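Local structure of X-ray repair cross complementing protein 1 variant (Homo sapiens, 6WH1) at residues K9-Y14 with V44-T49. The protein probably serves as a scaffold that assembles repair complexes at DNA single-strand breaks, this chain being its C-terminal BRCT domain. Numbering follows the deposited sequence.
Sequences KHFFLY and VQFVIT
Phe46, His10 and Ile48 carry most of the pairing between 9-14 and 44-49, the two central strands of the parallel four-stranded sheet of this BRCT domain, a worked example of parallel pairing in which a side-chain amide joins the N-terminal end of the ladder. His10 O receives two N-H groups, from Gln45 N at 2.9 Å and from Phe46 N at 3.0 Å. The Gln45 side chain accepts in turn: a bend at chi2 (124°) carries its amide back to the other strand. There OE1 lies 2.7 Å from His10 N, a donor standing well out of the plane of the amide carbonyl. The same OE1 meets the edge of the imidazole at CD2, with amide and ring planes almost perpendicular, while His10 ND1 is bonded to Glu37. With an alanine at Gln45, His10 N would probably lose this acceptor and the CD2 edge its amide neighbour. On the face that carries Phe11, Leu13, Phe46 and Ile48, the two phenylalanine rings lie side by side, planes 27° apart but slid so far that they barely overlap, and Lys9 lays its methylenes against Phe46 CE2; Trp74 and His87 also meet this ring. Further along, Phe12 N donates to Phe46 O and Phe12 O accepts from Ile48 N, continuing the parallel ladder. Ile48 touches two neighbours: CB sits 3.7 Å from Leu13 CD2, and CD1 reaches the edge of the Phe11 ring, 3.8 Å from its CD2.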
ATOM      1  N   LYS A   9     -10.712  -4.159   5.768  1.00 53.52           N
ATOM      2  CA  LYS A   9     -10.818  -4.982   4.569  1.00 52.53           C
ATOM      3  C   LYS A   9      -9.452  -5.554   4.216  1.00 51.26           C
ATOM      4  O   LYS A   9      -8.464  -4.816   4.133  1.00 51.97           O
ATOM      5  CB  LYS A   9     -11.373  -4.171   3.397  1.00 51.15           C
ATOM      6  CG  LYS A   9     -12.829  -3.760   3.559  1.00 57.11           C
ATOM      7  CD  LYS A   9     -13.270  -2.830   2.438  1.00 60.08           C
ATOM      8  CE  LYS A   9     -14.756  -2.981   2.145  1.00 63.74           C
ATOM      9  NZ  LYS A   9     -15.574  -2.842   3.377  1.00 67.55           N
ATOM     10  N   HIS A  10      -9.401  -6.864   3.997  1.00 50.10           N
ATOM     11  CA  HIS A  10      -8.152  -7.567   3.739  1.00 47.86           C
ATOM     12  C   HIS A  10      -8.029  -7.858   2.248  1.00 46.91           C
ATOM     13  O   HIS A  10      -8.912  -8.488   1.655  1.00 50.43           O
ATOM     14  CB  HIS A  10      -8.079  -8.848   4.564  1.00 49.85           C
ATOM     15  CG  HIS A  10      -8.031  -8.600   6.038  1.00 50.76           C
ATOM     16  ND1 HIS A  10      -6.865  -8.672   6.767  1.00 51.39           N
ATOM     17  CD2 HIS A  10      -9.003  -8.255   6.915  1.00 50.33           C
ATOM     18  CE1 HIS A  10      -7.122  -8.394   8.033  1.00 51.31           C
ATOM     19  NE2 HIS A  10      -8.412  -8.137   8.150  1.00 53.24           N
ATOM     20  N   PHE A  11      -6.931  -7.400   1.656  1.00 44.95           N
ATOM     21  CA  PHE A  11      -6.680  -7.481   0.226  1.00 42.35           C
ATOM     22  C   PHE A  11      -5.490  -8.393  -0.042  1.00 48.26           C
ATOM     23  O   PHE A  11      -4.530  -8.437   0.738  1.00 50.47           O
ATOM     24  CB  PHE A  11      -6.387  -6.089  -0.373  1.00 33.91           C
ATOM     25  CG  PHE A  11      -7.532  -5.116  -0.260  1.00 38.73           C
ATOM     26  CD1 PHE A  11      -7.830  -4.509   0.950  1.00 40.39           C
ATOM     27  CD2 PHE A  11      -8.300  -4.797  -1.369  1.00 39.79           C
ATOM     28  CE1 PHE A  11      -8.879  -3.612   1.054  1.00 42.07           C
ATOM     29  CE2 PHE A  11      -9.355  -3.906  -1.269  1.00 40.35           C
ATOM     30  CZ  PHE A  11      -9.642  -3.309  -0.056  1.00 38.31           C
ATOM     31  N   PHE A  12      -5.555  -9.121  -1.156  1.00 42.83           N
ATOM     32  CA  PHE A  12      -4.412  -9.862  -1.668  1.00 40.98           C
ATOM     33  C   PHE A  12      -4.284  -9.581  -3.154  1.00 37.64           C
ATOM     34  O   PHE A  12      -5.251  -9.741  -3.905  1.00 40.25           O
ATOM     35  CB  PHE A  12      -4.537 -11.371  -1.437  1.00 44.97           C
ATOM     36  CG  PHE A  12      -3.373 -12.160  -1.986  1.00 45.32           C
ATOM     37  CD1 PHE A  12      -2.112 -12.055  -1.410  1.00 44.94           C
ATOM     38  CD2 PHE A  12      -3.535 -12.988  -3.087  1.00 42.95           C
ATOM     39  CE1 PHE A  12      -1.036 -12.779  -1.915  1.00 45.02           C
ATOM     40  CE2 PHE A  12      -2.461 -13.716  -3.599  1.00 45.29           C
ATOM     41  CZ  PHE A  12      -1.210 -13.609  -3.013  1.00 40.15           C
ATOM     42  N   LEU A  13      -3.094  -9.159  -3.568  1.00 37.50           N
ATOM     43  CA  LEU A  13      -2.804  -8.886  -4.970  1.00 38.04           C
ATOM     44  C   LEU A  13      -2.232 -10.156  -5.591  1.00 41.80           C
ATOM     45  O   LEU A  13      -1.123 -10.578  -5.247  1.00 50.55           O
ATOM     46  CB  LEU A  13      -1.839  -7.710  -5.094  1.00 38.12           C
ATOM     47  CG  LEU A  13      -2.164  -6.506  -4.200  1.00 39.41           C
ATOM     48  CD1 LEU A  13      -1.169  -5.377  -4.407  1.00 39.93           C
ATOM     49  CD2 LEU A  13      -3.587  -6.011  -4.434  1.00 36.35           C
ATOM     50  N   TYR A  14      -2.992 -10.773  -6.491  1.00 39.99           N
ATOM     51  CA  TYR A  14      -2.634 -12.059  -7.074  1.00 47.47           C
ATOM     52  C   TYR A  14      -2.213 -11.871  -8.523  1.00 49.97           C
ATOM     53  O   TYR A  14      -2.912 -11.211  -9.300  1.00 48.85           O
ATOM     54  CB  TYR A  14      -3.803 -13.043  -6.978  1.00 54.28           C
ATOM     55  CG  TYR A  14      -3.605 -14.336  -7.746  1.00 60.79           C
ATOM     56  CD1 TYR A  14      -2.803 -15.347  -7.240  1.00 63.22           C
ATOM     57  CD2 TYR A  14      -4.232 -14.549  -8.970  1.00 63.29           C
ATOM     58  CE1 TYR A  14      -2.623 -16.531  -7.932  1.00 67.98           C
ATOM     59  CE2 TYR A  14      -4.058 -15.729  -9.670  1.00 66.74           C
ATOM     60  CZ  TYR A  14      -3.252 -16.716  -9.146  1.00 70.50           C
ATOM     61  OH  TYR A  14      -3.076 -17.895  -9.835  1.00 77.91           O
ATOM     62  N   VAL A  44      -8.536 -13.374   3.659  1.00 46.38           N
ATOM     63  CA  VAL A  44      -8.577 -12.400   2.572  1.00 41.69           C
ATOM     64  C   VAL A  44     -10.021 -12.172   2.154  1.00 41.65           C
ATOM     65  O   VAL A  44     -10.784 -13.126   1.960  1.00 43.68           O
ATOM     66  CB  VAL A  44      -7.732 -12.883   1.384  1.00 40.33           C
ATOM     67  CG1 VAL A  44      -8.087 -12.094   0.120  1.00 31.04           C
ATOM     68  CG2 VAL A  44      -6.243 -12.771   1.701  1.00 39.57           C
ATOM     69  N   GLN A  45     -10.407 -10.903   2.001  1.00 46.25           N
ATOM     70  CA  GLN A  45     -11.759 -10.570   1.574  1.00 47.90           C
ATOM     71  C   GLN A  45     -11.848 -10.086   0.132  1.00 45.89           C
ATOM     72  O   GLN A  45     -12.931 -10.163  -0.459  1.00 48.04           O
ATOM     73  CB  GLN A  45     -12.365  -9.498   2.491  1.00 47.05           C
ATOM     74  CG  GLN A  45     -12.758 -10.010   3.864  1.00 49.50           C
ATOM     75  CD  GLN A  45     -12.104  -9.226   4.977  1.00 57.31           C
ATOM     76  OE1 GLN A  45     -11.720  -8.070   4.797  1.00 57.78           O
ATOM     77  NE2 GLN A  45     -11.974  -9.848   6.141  1.00 66.95           N
ATOM     78  N   PHE A  46     -10.753  -9.598  -0.443  1.00 40.97           N
ATOM     79  CA  PHE A  46     -10.756  -9.100  -1.815  1.00 42.89           C
ATOM     80  C   PHE A  46      -9.460  -9.506  -2.492  1.00 41.56           C
ATOM     81  O   PHE A  46      -8.379  -9.067  -2.085  1.00 44.53           O
ATOM     82  CB  PHE A  46     -10.918  -7.575  -1.856  1.00 40.42           C
ATOM     83  CG  PHE A  46     -12.188  -7.085  -1.235  1.00 44.11           C
ATOM     84  CD1 PHE A  46     -13.367  -7.072  -1.959  1.00 43.51           C
ATOM     85  CD2 PHE A  46     -12.205  -6.641   0.078  1.00 48.47           C
ATOM     86  CE1 PHE A  46     -14.540  -6.622  -1.386  1.00 49.48           C
ATOM     87  CE2 PHE A  46     -13.377  -6.189   0.660  1.00 49.03           C
ATOM     88  CZ  PHE A  46     -14.546  -6.182  -0.072  1.00 51.18           C
ATOM     89  N   VAL A  47      -9.562 -10.343  -3.514  1.00 38.07           N
ATOM     90  CA  VAL A  47      -8.429 -10.651  -4.374  1.00 38.12           C
ATOM     91  C   VAL A  47      -8.459  -9.669  -5.538  1.00 40.95           C
ATOM     92  O   VAL A  47      -9.463  -9.569  -6.251  1.00 38.75           O
ATOM     93  CB  VAL A  47      -8.477 -12.105  -4.866  1.00 37.03           C
ATOM     94  CG1 VAL A  47      -7.426 -12.338  -5.940  1.00 36.55           C
ATOM     95  CG2 VAL A  47      -8.263 -13.064  -3.707  1.00 37.77           C
ATOM     96  N   ILE A  48      -7.372  -8.924  -5.712  1.00 40.44           N
ATOM     97  CA  ILE A  48      -7.220  -7.997  -6.827  1.00 44.30           C
ATOM     98  C   ILE A  48      -6.331  -8.655  -7.873  1.00 50.07           C
ATOM     99  O   ILE A  48      -5.185  -9.020  -7.580  1.00 52.77           O
ATOM    100  CB  ILE A  48      -6.628  -6.657  -6.363  1.00 41.75           C
ATOM    101  CG1 ILE A  48      -7.208  -6.251  -5.000  1.00 38.74           C
ATOM    102  CG2 ILE A  48      -6.862  -5.581  -7.413  1.00 42.45           C
ATOM    103  CD1 ILE A  48      -8.680  -5.902  -5.030  1.00 41.81           C
ATOM    104  N   THR A  49      -6.850  -8.815  -9.092  1.00 53.03           N
ATOM    105  CA  THR A  49      -6.101  -9.451 -10.169  1.00 57.66           C
ATOM    106  C   THR A  49      -6.347  -8.739 -11.487  1.00 58.25           C
ATOM    107  O   THR A  49      -7.426  -8.192 -11.731  1.00 56.88           O
ATOM    108  CB  THR A  49      -6.478 -10.924 -10.372  1.00 59.67           C
ATOM    109  OG1 THR A  49      -7.899 -11.041 -10.519  1.00 62.62           O
ATOM    110  CG2 THR A  49      -6.045 -11.739  -9.208  1.00 61.50           C
TER